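Local coordinates for protein yeast glycogen phosphorylase (PDB 1YGP) that belongs to the carbohydrate phosphorylase family, has the two-domain GT-B fold and carries pyridoxal-5'-phosphate, at residues R346-K349 / P353-E356; W436-D441 / K498-F503; Y624-M629 / A675-N680. All blocks are in the same frame, centred on the assembly; numbering follows the deposited sequence.

How the contacts relate
The three contacts follow one another along the chain without interleaving. Contact 1 (346-349 with 353-356) and contact 2 (436-441 with 498-503) belong to the half of the chain built on the nine-stranded mixed sheet: the first leads into strand 361-366, and the second lies beside the outermost strand 509-511. Their centres are 30 Å apart and their nearest atoms about 18 Å. Contact 3 (624-629 with 675-680) joins two helices that connect strands of the six-stranded parallel sheet, its centre 66 Å from that of contact 1 and 57 Å from that of contact 2. Contacts 1 and 3 flank the chain's centre from opposite sides, so the set samples both lobes of a GT-B fold.

Contact 1. Residues R346-K349 / P353-E356; sequences RFKK and PWTE. With PO4 (phosphate ion), chain C.
Phe347 and Lys348, near the end of helix 322-350, both meet the indole of Trp354, while Arg346 beside them holds a phosphate ion, probably from the crystallisation liquor. Arg346 bends at chi3 (-60°) and presents the edge of its guanidinium, with the phosphorus in plane. Its NE donates to O1 of the phosphate at 3.0 Å, and NH2 adds a weak bond to O2 at 3.3 Å. Asp342 pairs with Arg346 NH2. Arg345 NH2 and Thr8 N also bind the ion, which in this crystal therefore bridges the helix and the N-terminal region. Phe347 is buried. With CG opposite the backbone N (chi1 -177°), its ring projects toward 353-356 and lies obliquely against the six-membered ring of Trp354, planes at 33° and centroids 5.2 Å apart. The closest carbons of this pair are Phe347 CD2 and Trp354 CZ3, at 3.6 Å. The far edge of Phe347 faces the carbonyl of Pro353, CZ to O 3.7 Å in the ring plane; that same oxygen accepts the amide of Glu356. Lys348 brings CE to the indole edge, 3.6 Å from Trp354 CZ2, before NZ pairs with Glu385, which Trp354 also touches. The arrangement is a helix-to-strand connection of the N-terminal GT-B domain, in which a 3-10 turn packs its tryptophan back on the preceding helix, ahead of helix 357-360 and strand 361-366.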
ATOM      1  N   ARG A 346      19.222 -19.697   6.327  1.00 18.24           N
ATOM      2  CA  ARG A 346      19.266 -19.796   7.768  1.00 18.20           C
ATOM      3  C   ARG A 346      20.138 -20.989   8.155  1.00 21.43           C
ATOM      4  O   ARG A 346      20.986 -20.846   9.039  1.00 23.26           O
ATOM      5  CB  ARG A 346      17.841 -19.937   8.238  1.00 11.60           C
ATOM      6  CG  ARG A 346      17.673 -19.846   9.729  1.00 14.86           C
ATOM      7  CD  ARG A 346      16.206 -19.749  10.126  1.00 11.18           C
ATOM      8  NE  ARG A 346      15.617 -18.560   9.539  1.00  8.49           N
ATOM      9  CZ  ARG A 346      14.583 -18.655   8.701  1.00 13.32           C
ATOM     10  NH1 ARG A 346      14.057 -19.841   8.390  1.00  7.55           N
ATOM     11  NH2 ARG A 346      14.121 -17.549   8.111  1.00 12.31           N
ATOM     12  N   PHE A 347      20.040 -22.128   7.432  1.00 23.06           N
ATOM     13  CA  PHE A 347      20.821 -23.346   7.711  1.00 18.26           C
ATOM     14  C   PHE A 347      22.304 -23.088   7.545  1.00 15.39           C
ATOM     15  O   PHE A 347      23.113 -23.533   8.372  1.00 13.55           O
ATOM     16  CB  PHE A 347      20.462 -24.522   6.770  1.00 12.66           C
ATOM     17  CG  PHE A 347      21.191 -25.836   7.062  1.00 13.56           C
ATOM     18  CD1 PHE A 347      20.898 -26.576   8.219  1.00 11.69           C
ATOM     19  CD2 PHE A 347      22.158 -26.313   6.166  1.00 12.85           C
ATOM     20  CE1 PHE A 347      21.565 -27.780   8.475  1.00  8.94           C
ATOM     21  CE2 PHE A 347      22.824 -27.517   6.425  1.00 12.95           C
ATOM     22  CZ  PHE A 347      22.528 -28.252   7.580  1.00 13.75           C
ATOM     23  N   LYS A 348      22.700 -22.344   6.519  1.00 14.19           N
ATOM     24  CA  LYS A 348      24.119 -22.131   6.350  1.00 11.19           C
ATOM     25  C   LYS A 348      24.668 -21.204   7.411  1.00 13.73           C
ATOM     26  O   LYS A 348      25.869 -21.284   7.643  1.00 19.73           O
ATOM     27  CB  LYS A 348      24.402 -21.599   4.991  1.00  2.00           C
ATOM     28  CG  LYS A 348      24.027 -22.673   3.979  1.00  3.46           C
ATOM     29  CD  LYS A 348      24.574 -22.236   2.653  1.00  7.22           C
ATOM     30  CE  LYS A 348      23.644 -22.661   1.572  1.00 11.84           C
ATOM     31  NZ  LYS A 348      24.185 -22.192   0.309  1.00 20.29           N
ATOM     32  N   LYS A 349      23.918 -20.397   8.168  1.00 13.39           N
ATOM     33  CA  LYS A 349      24.535 -19.697   9.292  1.00 13.04           C
ATOM     34  C   LYS A 349      25.003 -20.725  10.312  1.00 13.04           C
ATOM     35  O   LYS A 349      25.893 -20.436  11.098  1.00 13.60           O
ATOM     36  CB  LYS A 349      23.621 -18.814  10.111  1.00 16.88           C
ATOM     37  CG  LYS A 349      23.014 -17.561   9.557  1.00 16.13           C
ATOM     38  CD  LYS A 349      22.345 -17.055  10.819  1.00 17.06           C
ATOM     39  CE  LYS A 349      21.474 -15.865  10.524  1.00 20.52           C
ATOM     40  NZ  LYS A 349      21.112 -15.201  11.759  1.00 24.73           N
ATOM     41  N   PRO A 353      27.376 -29.285   8.324  1.00 30.37           N
ATOM     42  CA  PRO A 353      27.509 -30.031   7.090  1.00 27.46           C
ATOM     43  C   PRO A 353      26.153 -30.348   6.482  1.00 26.05           C
ATOM     44  O   PRO A 353      25.249 -30.698   7.238  1.00 31.06           O
ATOM     45  CB  PRO A 353      28.253 -31.265   7.494  1.00 26.58           C
ATOM     46  CG  PRO A 353      28.968 -30.856   8.741  1.00 27.55           C
ATOM     47  CD  PRO A 353      27.913 -30.043   9.435  1.00 30.48           C
ATOM     48  N   TRP A 354      25.978 -30.332   5.156  1.00 24.03           N
ATOM     49  CA  TRP A 354      24.729 -30.736   4.527  1.00 20.27           C
ATOM     50  C   TRP A 354      24.192 -32.058   5.009  1.00 21.47           C
ATOM     51  O   TRP A 354      22.978 -32.202   5.105  1.00 25.32           O
ATOM     52  CB  TRP A 354      24.862 -30.837   3.015  1.00 18.34           C
ATOM     53  CG  TRP A 354      24.849 -29.450   2.407  1.00 24.79           C
ATOM     54  CD1 TRP A 354      25.963 -28.955   1.798  1.00 29.25           C
ATOM     55  CD2 TRP A 354      23.817 -28.540   2.461  1.00 29.76           C
ATOM     56  NE1 TRP A 354      25.657 -27.726   1.478  1.00 32.93           N
ATOM     57  CE2 TRP A 354      24.404 -27.435   1.849  1.00 31.23           C
ATOM     58  CE3 TRP A 354      22.506 -28.464   2.924  1.00 33.70           C
ATOM     59  CZ2 TRP A 354      23.708 -26.244   1.692  1.00 32.79           C
ATOM     60  CZ3 TRP A 354      21.806 -27.273   2.766  1.00 34.83           C
ATOM     61  CH2 TRP A 354      22.400 -26.172   2.158  1.00 36.42           C
ATOM     62  N   THR A 355      25.033 -33.015   5.398  1.00 23.12           N
ATOM     63  CA  THR A 355      24.543 -34.294   5.884  1.00 24.28           C
ATOM     64  C   THR A 355      23.734 -34.201   7.164  1.00 22.40           C
ATOM     65  O   THR A 355      23.049 -35.158   7.503  1.00 22.85           O
ATOM     66  CB  THR A 355      25.734 -35.248   6.073  1.00 27.15           C
ATOM     67  OG1 THR A 355      26.887 -34.505   6.492  1.00 35.44           O
ATOM     68  CG2 THR A 355      26.020 -35.969   4.753  1.00 30.99           C
ATOM     69  N   GLU A 356      23.771 -33.065   7.870  1.00 20.66           N
ATOM     70  CA  GLU A 356      22.956 -32.884   9.053  1.00 22.73           C
ATOM     71  C   GLU A 356      21.647 -32.150   8.804  1.00 22.97           C
ATOM     72  O   GLU A 356      20.828 -32.018   9.728  1.00 21.65           O
ATOM     73  CB  GLU A 356      23.683 -32.115  10.100  1.00 27.23           C
ATOM     74  CG  GLU A 356      24.970 -32.769  10.493  1.00 35.55           C
ATOM     75  CD  GLU A 356      25.506 -32.173  11.771  1.00 42.19           C
ATOM     76  OE1 GLU A 356      25.646 -30.951  11.860  1.00 45.19           O
ATOM     77  OE2 GLU A 356      25.780 -32.951  12.679  1.00 48.66           O
TER
HETATM   78  P   PO4 C 859      17.143 -15.404  10.158  1.00 37.15           P
HETATM   79  O1  PO4 C 859      16.844 -16.359  11.240  1.00 33.96           O
HETATM   80  O2  PO4 C 859      15.875 -15.084   9.475  1.00 36.52           O
HETATM   81  O3  PO4 C 859      17.739 -14.155  10.714  1.00 30.58           O
HETATM   82  O4  PO4 C 859      18.103 -15.989   9.201  1.00 39.02           O

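Contact 2. Residues W436-D441 / K498-F503; sequences WFFLED and KDFIKF. Unlike the reference sequence in segment 436-441: Glu440 (reference Gln).
Asp441, whose backbone N donates to Phe437 O at 2.9 Å within its helix, lays its carbonyl side-on at the edge of the Phe503 ring, O 3.5 Å from Phe503 CE1 and near the ring plane. Asp441 CB supports the same ring 3.7 Å from CZ. No hydrogen bond crosses, and the axes of the short segments come no closer than 12.6 Å, their directions 67° apart; aromatic side chains span the gap. Phe438, Phe500 and Phe503 form an aromatic cluster between helices 425-445 and 498-504 of the N-terminal GT-B domain. Phe438 is central to it: a chi1 of 168° swings its ring away from its own amide nitrogen and across to both partners. Toward Phe503 it turns an edge to a face, offset, with planes at 88° and centroids 5.3 Å apart; CE1 of Phe438 comes 3.5 Å from Phe503 CE2. Toward Phe500 the planes are nearly parallel but slid apart, so the rings barely overlap. The centroids are 5.8 Å apart, and contact falls to Phe438 CZ and Phe500 CE1 at 3.5 Å. Ile456 and Val476, from helices 451-456 and 470-477, touch both Phe438 and Phe500, and Phe472 meets the Phe500 ring.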
ATOM      1  N   TRP A 436      12.737 -42.300 -12.540  1.00 26.76           N
ATOM      2  CA  TRP A 436      13.501 -43.380 -13.139  1.00 26.19           C
ATOM      3  C   TRP A 436      14.039 -44.301 -12.075  1.00 25.10           C
ATOM      4  O   TRP A 436      13.746 -45.500 -12.086  1.00 27.81           O
ATOM      5  CB  TRP A 436      14.691 -42.859 -13.956  1.00 27.49           C
ATOM      6  CG  TRP A 436      15.439 -43.989 -14.641  1.00 26.16           C
ATOM      7  CD1 TRP A 436      16.648 -44.391 -14.142  1.00 27.22           C
ATOM      8  CD2 TRP A 436      15.027 -44.712 -15.742  1.00 26.10           C
ATOM      9  NE1 TRP A 436      17.009 -45.382 -14.921  1.00 33.08           N
ATOM     10  CE2 TRP A 436      16.096 -45.612 -15.881  1.00 28.31           C
ATOM     11  CE3 TRP A 436      13.959 -44.769 -16.642  1.00 20.83           C
ATOM     12  CZ2 TRP A 436      16.113 -46.564 -16.910  1.00 19.24           C
ATOM     13  CZ3 TRP A 436      13.969 -45.719 -17.672  1.00 21.18           C
ATOM     14  CH2 TRP A 436      15.039 -46.608 -17.805  1.00 22.20           C
ATOM     15  N   PHE A 437      14.812 -43.759 -11.151  1.00 19.69           N
ATOM     16  CA  PHE A 437      15.350 -44.603 -10.121  1.00 19.95           C
ATOM     17  C   PHE A 437      14.230 -45.241  -9.290  1.00 21.12           C
ATOM     18  O   PHE A 437      14.336 -46.422  -8.950  1.00 23.09           O
ATOM     19  CB  PHE A 437      16.272 -43.766  -9.270  1.00 23.63           C
ATOM     20  CG  PHE A 437      17.452 -43.203 -10.050  1.00 29.90           C
ATOM     21  CD1 PHE A 437      18.329 -44.048 -10.727  1.00 30.42           C
ATOM     22  CD2 PHE A 437      17.671 -41.825 -10.074  1.00 30.85           C
ATOM     23  CE1 PHE A 437      19.413 -43.505 -11.418  1.00 27.13           C
ATOM     24  CE2 PHE A 437      18.758 -41.297 -10.769  1.00 27.16           C
ATOM     25  CZ  PHE A 437      19.628 -42.134 -11.440  1.00 24.78           C
ATOM     26  N   PHE A 438      13.115 -44.555  -8.993  1.00 22.13           N
ATOM     27  CA  PHE A 438      12.012 -45.119  -8.208  1.00 18.02           C
ATOM     28  C   PHE A 438      11.471 -46.339  -8.937  1.00 18.83           C
ATOM     29  O   PHE A 438      11.347 -47.406  -8.342  1.00 19.78           O
ATOM     30  CB  PHE A 438      10.896 -44.070  -8.025  1.00  9.02           C
ATOM     31  CG  PHE A 438       9.591 -44.621  -7.482  1.00  2.00           C
ATOM     32  CD1 PHE A 438       9.508 -45.151  -6.191  1.00  9.06           C
ATOM     33  CD2 PHE A 438       8.455 -44.610  -8.290  1.00  4.76           C
ATOM     34  CE1 PHE A 438       8.293 -45.669  -5.718  1.00  7.35           C
ATOM     35  CE2 PHE A 438       7.238 -45.130  -7.816  1.00  7.78           C
ATOM     36  CZ  PHE A 438       7.157 -45.662  -6.529  1.00  8.38           C
ATOM     37  N   LEU A 439      11.208 -46.223 -10.233  1.00 17.82           N
ATOM     38  CA  LEU A 439      10.688 -47.325 -11.000  1.00 18.05           C
ATOM     39  C   LEU A 439      11.695 -48.478 -11.124  1.00 21.78           C
ATOM     40  O   LEU A 439      11.307 -49.652 -11.199  1.00 24.76           O
ATOM     41  CB  LEU A 439      10.266 -46.718 -12.316  1.00  8.50           C
ATOM     42  CG  LEU A 439       8.790 -46.827 -12.618  1.00  8.03           C
ATOM     43  CD1 LEU A 439       7.899 -46.531 -11.426  1.00  9.16           C
ATOM     44  CD2 LEU A 439       8.503 -45.819 -13.669  1.00  7.33           C
ATOM     45  N   GLU A 440      13.001 -48.207 -11.074  1.00 25.48           N
ATOM     46  CA  GLU A 440      13.991 -49.270 -11.006  1.00 27.22           C
ATOM     47  C   GLU A 440      13.781 -49.974  -9.683  1.00 27.69           C
ATOM     48  O   GLU A 440      13.510 -51.174  -9.662  1.00 31.30           O
ATOM     49  CB  GLU A 440      15.414 -48.768 -11.016  1.00 24.80           C
ATOM     50  CG  GLU A 440      15.969 -48.520 -12.396  1.00 33.63           C
ATOM     51  CD  GLU A 440      17.459 -48.176 -12.411  1.00 44.28           C
ATOM     52  OE1 GLU A 440      18.103 -48.120 -11.353  1.00 46.32           O
ATOM     53  OE2 GLU A 440      17.983 -47.957 -13.507  1.00 52.26           O
ATOM     54  N   ASP A 441      13.800 -49.250  -8.573  1.00 26.99           N
ATOM     55  CA  ASP A 441      13.595 -49.846  -7.272  1.00 30.87           C
ATOM     56  C   ASP A 441      12.338 -50.695  -7.190  1.00 31.42           C
ATOM     57  O   ASP A 441      12.333 -51.739  -6.535  1.00 29.47           O
ATOM     58  CB  ASP A 441      13.538 -48.746  -6.251  1.00 35.97           C
ATOM     59  CG  ASP A 441      14.900 -48.156  -5.941  1.00 43.63           C
ATOM     60  OD1 ASP A 441      15.690 -47.908  -6.859  1.00 49.62           O
ATOM     61  OD2 ASP A 441      15.161 -47.946  -4.756  1.00 49.24           O
ATOM     62  N   LYS A 498      -2.514 -47.571  -2.393  1.00 29.86           N
ATOM     63  CA  LYS A 498      -2.255 -48.994  -2.171  1.00 30.04           C
ATOM     64  C   LYS A 498      -0.912 -49.522  -2.703  1.00 29.31           C
ATOM     65  O   LYS A 498      -0.122 -50.146  -1.988  1.00 27.36           O
ATOM     66  CB  LYS A 498      -3.376 -49.804  -2.804  1.00 29.33           C
ATOM     67  N   ASP A 499      -0.556 -49.205  -3.950  1.00 27.61           N
ATOM     68  CA  ASP A 499       0.696 -49.658  -4.518  1.00 25.94           C
ATOM     69  C   ASP A 499       1.892 -49.086  -3.770  1.00 26.39           C
ATOM     70  O   ASP A 499       2.893 -49.774  -3.557  1.00 23.30           O
ATOM     71  CB  ASP A 499       0.756 -49.254  -5.970  1.00 30.15           C
ATOM     72  CG  ASP A 499      -0.300 -49.857  -6.896  1.00 38.13           C
ATOM     73  OD1 ASP A 499      -0.795 -50.961  -6.646  1.00 40.23           O
ATOM     74  OD2 ASP A 499      -0.616 -49.205  -7.894  1.00 38.72           O
ATOM     75  N   PHE A 500       1.768 -47.840  -3.297  1.00 27.12           N
ATOM     76  CA  PHE A 500       2.833 -47.192  -2.549  1.00 25.21           C
ATOM     77  C   PHE A 500       2.969 -47.872  -1.203  1.00 29.41           C
ATOM     78  O   PHE A 500       4.092 -47.998  -0.704  1.00 28.90           O
ATOM     79  CB  PHE A 500       2.539 -45.709  -2.354  1.00 19.17           C
ATOM     80  CG  PHE A 500       2.806 -44.951  -3.644  1.00 14.65           C
ATOM     81  CD1 PHE A 500       4.110 -44.586  -3.978  1.00 15.38           C
ATOM     82  CD2 PHE A 500       1.766 -44.676  -4.533  1.00 13.86           C
ATOM     83  CE1 PHE A 500       4.363 -43.955  -5.204  1.00 16.24           C
ATOM     84  CE2 PHE A 500       2.038 -44.045  -5.756  1.00 11.95           C
ATOM     85  CZ  PHE A 500       3.334 -43.685  -6.096  1.00  8.83           C
ATOM     86  N   ILE A 501       1.872 -48.395  -0.628  1.00 32.88           N
ATOM     87  CA  ILE A 501       1.958 -49.132   0.630  1.00 30.40           C
ATOM     88  C   ILE A 501       2.676 -50.427   0.314  1.00 29.33           C
ATOM     89  O   ILE A 501       3.525 -50.808   1.109  1.00 32.24           O
ATOM     90  CB  ILE A 501       0.632 -49.582   1.256  1.00 31.36           C
ATOM     91  CG1 ILE A 501      -0.496 -48.599   1.091  1.00 33.96           C
ATOM     92  CG2 ILE A 501       0.920 -49.789   2.725  1.00 34.27           C
ATOM     93  CD1 ILE A 501      -0.209 -47.193   1.591  1.00 36.56           C
ATOM     94  N   LYS A 502       2.396 -51.100  -0.809  1.00 26.75           N
ATOM     95  CA  LYS A 502       3.058 -52.355  -1.134  1.00 25.72           C
ATOM     96  C   LYS A 502       4.556 -52.163  -1.201  1.00 26.79           C
ATOM     97  O   LYS A 502       5.302 -52.883  -0.556  1.00 30.42           O
ATOM     98  CB  LYS A 502       2.619 -52.908  -2.487  1.00 23.14           C
ATOM     99  N   PHE A 503       5.002 -51.147  -1.925  1.00 29.87           N
ATOM    100  CA  PHE A 503       6.417 -50.888  -2.085  1.00 29.34           C
ATOM    101  C   PHE A 503       7.123 -50.301  -0.860  1.00 28.96           C
ATOM    102  O   PHE A 503       8.298 -50.608  -0.643  1.00 28.86           O
ATOM    103  CB  PHE A 503       6.567 -49.969  -3.302  1.00 29.60           C
ATOM    104  CG  PHE A 503       8.001 -49.558  -3.566  1.00 32.31           C
ATOM    105  CD1 PHE A 503       8.911 -50.489  -4.056  1.00 32.98           C
ATOM    106  CD2 PHE A 503       8.402 -48.256  -3.276  1.00 33.75           C
ATOM    107  CE1 PHE A 503      10.237 -50.105  -4.249  1.00 36.65           C
ATOM    108  CE2 PHE A 503       9.731 -47.887  -3.473  1.00 36.53           C
ATOM    109  CZ  PHE A 503      10.652 -48.807  -3.959  1.00 36.15           C
TER

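Contact 3. Residues Y624-M629 / A675-N680; sequences YRYLAM and ADIVNN
Tyr626 and Val678 make the CH-pi contact between the two segments. Val678 CG2 sits over one face of the phenol ring of Tyr626, 3.7 Å from its centroid and 11° off the normal, as close to CG and CD1 as to the centre. A trans chi1 of 179° sends the Tyr626 ring from helix 615-634 toward helix 662-678. These helices belong to neighbouring beta-alpha-beta units of the Rossmann-like C-terminal GT-B domain: they follow strands 601-606 and 649-654, and the second leads on to strand 688-693. Apolar contact continues at the outer end of the phenol, where Ile677 CG2 lies 3.9 Å from Tyr626 CE2; its 3.6 Å approach to Tyr626 OH is plain van der Waals contact. Leu688 of strand 688-693 also packs on Val678, and Ile684 on Tyr626. No hydrogen bond joins the two segments themselves; Tyr626 OH bonds weakly to Lys630 on its own helix and to Asp681, just past 675-680. Near the end of helix 662-678, Asn680 ND2 donates back to Asp676 O at 2.7 Å, with an N-H...O angle of 138°. The donor lies on a lone pair in the carbonyl plane, although that oxygen is tilted from the amide plane of Asn680.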
ATOM      1  N   TYR A 624     -40.175 -28.962   2.509  1.00 25.93           N
ATOM      2  CA  TYR A 624     -41.088 -30.016   2.949  1.00 25.54           C
ATOM      3  C   TYR A 624     -41.823 -29.602   4.218  1.00 25.42           C
ATOM      4  O   TYR A 624     -43.057 -29.605   4.221  1.00 32.04           O
ATOM      5  CB  TYR A 624     -40.350 -31.347   3.230  1.00 27.77           C
ATOM      6  CG  TYR A 624     -41.262 -32.374   3.914  1.00 34.03           C
ATOM      7  CD1 TYR A 624     -42.204 -33.091   3.169  1.00 31.60           C
ATOM      8  CD2 TYR A 624     -41.221 -32.511   5.312  1.00 33.85           C
ATOM      9  CE1 TYR A 624     -43.108 -33.926   3.826  1.00 36.53           C
ATOM     10  CE2 TYR A 624     -42.123 -33.339   5.970  1.00 35.72           C
ATOM     11  CZ  TYR A 624     -43.062 -34.041   5.220  1.00 38.32           C
ATOM     12  OH  TYR A 624     -43.949 -34.871   5.879  1.00 41.07           O
ATOM     13  N   ARG A 625     -41.116 -29.261   5.288  1.00 21.75           N
ATOM     14  CA  ARG A 625     -41.751 -28.864   6.521  1.00 19.29           C
ATOM     15  C   ARG A 625     -42.711 -27.723   6.223  1.00 20.97           C
ATOM     16  O   ARG A 625     -43.885 -27.880   6.541  1.00 23.24           O
ATOM     17  CB  ARG A 625     -40.687 -28.428   7.520  1.00 17.94           C
ATOM     18  CG  ARG A 625     -41.265 -27.902   8.832  1.00 17.29           C
ATOM     19  CD  ARG A 625     -40.195 -27.249   9.675  1.00 12.09           C
ATOM     20  NE  ARG A 625     -39.776 -28.079  10.791  1.00 11.91           N
ATOM     21  CZ  ARG A 625     -39.933 -27.628  12.041  1.00 19.21           C
ATOM     22  NH1 ARG A 625     -40.487 -26.424  12.286  1.00 20.36           N
ATOM     23  NH2 ARG A 625     -39.482 -28.355  13.060  1.00 12.81           N
ATOM     24  N   TYR A 626     -42.306 -26.649   5.540  1.00 19.86           N
ATOM     25  CA  TYR A 626     -43.179 -25.519   5.226  1.00 23.54           C
ATOM     26  C   TYR A 626     -44.476 -25.945   4.518  1.00 27.89           C
ATOM     27  O   TYR A 626     -45.585 -25.535   4.887  1.00 24.59           O
ATOM     28  CB  TYR A 626     -42.429 -24.528   4.343  1.00 16.29           C
ATOM     29  CG  TYR A 626     -43.255 -23.323   3.940  1.00 16.09           C
ATOM     30  CD1 TYR A 626     -43.683 -22.418   4.917  1.00 19.12           C
ATOM     31  CD2 TYR A 626     -43.550 -23.101   2.592  1.00 14.35           C
ATOM     32  CE1 TYR A 626     -44.401 -21.278   4.541  1.00 20.39           C
ATOM     33  CE2 TYR A 626     -44.266 -21.963   2.211  1.00 15.73           C
ATOM     34  CZ  TYR A 626     -44.684 -21.056   3.188  1.00 20.85           C
ATOM     35  OH  TYR A 626     -45.361 -19.906   2.817  1.00 24.11           O
ATOM     36  N   LEU A 627     -44.349 -26.795   3.505  1.00 30.50           N
ATOM     37  CA  LEU A 627     -45.495 -27.313   2.782  1.00 32.21           C
ATOM     38  C   LEU A 627     -46.425 -28.108   3.693  1.00 30.87           C
ATOM     39  O   LEU A 627     -47.651 -27.980   3.618  1.00 32.11           O
ATOM     40  CB  LEU A 627     -44.981 -28.170   1.633  1.00 27.16           C
ATOM     41  CG  LEU A 627     -45.255 -27.690   0.218  1.00 25.22           C
ATOM     42  CD1 LEU A 627     -45.302 -26.164   0.100  1.00 19.09           C
ATOM     43  CD2 LEU A 627     -44.172 -28.308  -0.636  1.00 26.68           C
ATOM     44  N   ALA A 628     -45.853 -28.878   4.603  1.00 29.29           N
ATOM     45  CA  ALA A 628     -46.627 -29.629   5.558  1.00 31.39           C
ATOM     46  C   ALA A 628     -47.355 -28.692   6.531  1.00 32.89           C
ATOM     47  O   ALA A 628     -48.542 -28.870   6.810  1.00 32.97           O
ATOM     48  CB  ALA A 628     -45.684 -30.544   6.310  1.00 30.06           C
ATOM     49  N   MET A 629     -46.706 -27.628   7.001  1.00 33.59           N
ATOM     50  CA  MET A 629     -47.288 -26.675   7.938  1.00 31.83           C
ATOM     51  C   MET A 629     -48.490 -25.977   7.341  1.00 30.91           C
ATOM     52  O   MET A 629     -49.576 -25.928   7.913  1.00 35.11           O
ATOM     53  CB  MET A 629     -46.335 -25.573   8.310  1.00 31.23           C
ATOM     54  CG  MET A 629     -44.997 -25.948   8.868  1.00 34.90           C
ATOM     55  SD  MET A 629     -44.183 -24.387   9.261  1.00 44.17           S
ATOM     56  CE  MET A 629     -44.239 -24.573  11.020  1.00 37.43           C
ATOM     57  N   ALA A 675     -36.352 -18.315   1.841  1.00 21.91           N
ATOM     58  CA  ALA A 675     -36.367 -17.321   2.900  1.00 23.43           C
ATOM     59  C   ALA A 675     -37.335 -16.198   2.607  1.00 24.38           C
ATOM     60  O   ALA A 675     -38.043 -15.766   3.517  1.00 25.81           O
ATOM     61  CB  ALA A 675     -34.995 -16.705   3.092  1.00 23.01           C
ATOM     62  N   ASP A 676     -37.446 -15.736   1.364  1.00 26.01           N
ATOM     63  CA  ASP A 676     -38.398 -14.688   1.078  1.00 27.42           C
ATOM     64  C   ASP A 676     -39.841 -15.090   1.198  1.00 26.65           C
ATOM     65  O   ASP A 676     -40.620 -14.246   1.623  1.00 29.76           O
ATOM     66  CB  ASP A 676     -38.184 -14.114  -0.309  1.00 31.43           C
ATOM     67  CG  ASP A 676     -37.145 -12.998  -0.314  1.00 37.60           C
ATOM     68  OD1 ASP A 676     -36.897 -12.382   0.732  1.00 42.20           O
ATOM     69  OD2 ASP A 676     -36.585 -12.733  -1.379  1.00 42.89           O
ATOM     70  N   ILE A 677     -40.256 -16.315   0.890  1.00 26.89           N
ATOM     71  CA  ILE A 677     -41.657 -16.724   1.025  1.00 22.91           C
ATOM     72  C   ILE A 677     -42.006 -17.052   2.484  1.00 23.69           C
ATOM     73  O   ILE A 677     -42.933 -16.474   3.061  1.00 25.83           O
ATOM     74  CB  ILE A 677     -41.853 -17.915   0.052  1.00 17.19           C
ATOM     75  CG1 ILE A 677     -41.885 -17.305  -1.346  1.00 17.21           C
ATOM     76  CG2 ILE A 677     -43.101 -18.733   0.338  1.00 13.03           C
ATOM     77  CD1 ILE A 677     -41.771 -18.311  -2.518  1.00 20.64           C
ATOM     78  N   VAL A 678     -41.201 -17.902   3.131  1.00 22.86           N
ATOM     79  CA  VAL A 678     -41.405 -18.366   4.497  1.00 17.68           C
ATOM     80  C   VAL A 678     -41.262 -17.236   5.502  1.00 20.05           C
ATOM     81  O   VAL A 678     -42.121 -17.064   6.354  1.00 19.44           O
ATOM     82  CB  VAL A 678     -40.390 -19.478   4.780  1.00 16.58           C
ATOM     83  CG1 VAL A 678     -40.483 -19.933   6.226  1.00 19.22           C
ATOM     84  CG2 VAL A 678     -40.661 -20.650   3.836  1.00  9.51           C
ATOM     85  N   ASN A 679     -40.251 -16.384   5.409  1.00 23.39           N
ATOM     86  CA  ASN A 679     -40.084 -15.332   6.398  1.00 25.42           C
ATOM     87  C   ASN A 679     -41.194 -14.311   6.376  1.00 29.42           C
ATOM     88  O   ASN A 679     -41.506 -13.645   7.372  1.00 32.43           O
ATOM     89  CB  ASN A 679     -38.789 -14.563   6.200  1.00 26.53           C
ATOM     90  CG  ASN A 679     -37.513 -15.308   6.552  1.00 26.45           C
ATOM     91  OD1 ASN A 679     -37.471 -16.267   7.322  1.00 28.50           O
ATOM     92  ND2 ASN A 679     -36.397 -14.894   5.980  1.00 30.62           N
ATOM     93  N   ASN A 680     -41.840 -14.190   5.226  1.00 30.96           N
ATOM     94  CA  ASN A 680     -42.840 -13.154   5.106  1.00 33.56           C
ATOM     95  C   ASN A 680     -44.235 -13.723   5.054  1.00 36.19           C
ATOM     96  O   ASN A 680     -45.198 -13.009   4.754  1.00 40.12           O
ATOM     97  CB  ASN A 680     -42.531 -12.330   3.864  1.00 30.81           C
ATOM     98  CG  ASN A 680     -41.144 -11.717   3.980  1.00 32.22           C
ATOM     99  OD1 ASN A 680     -40.786 -11.080   4.971  1.00 34.23           O
ATOM    100  ND2 ASN A 680     -40.262 -11.917   3.014  1.00 31.56           N
TER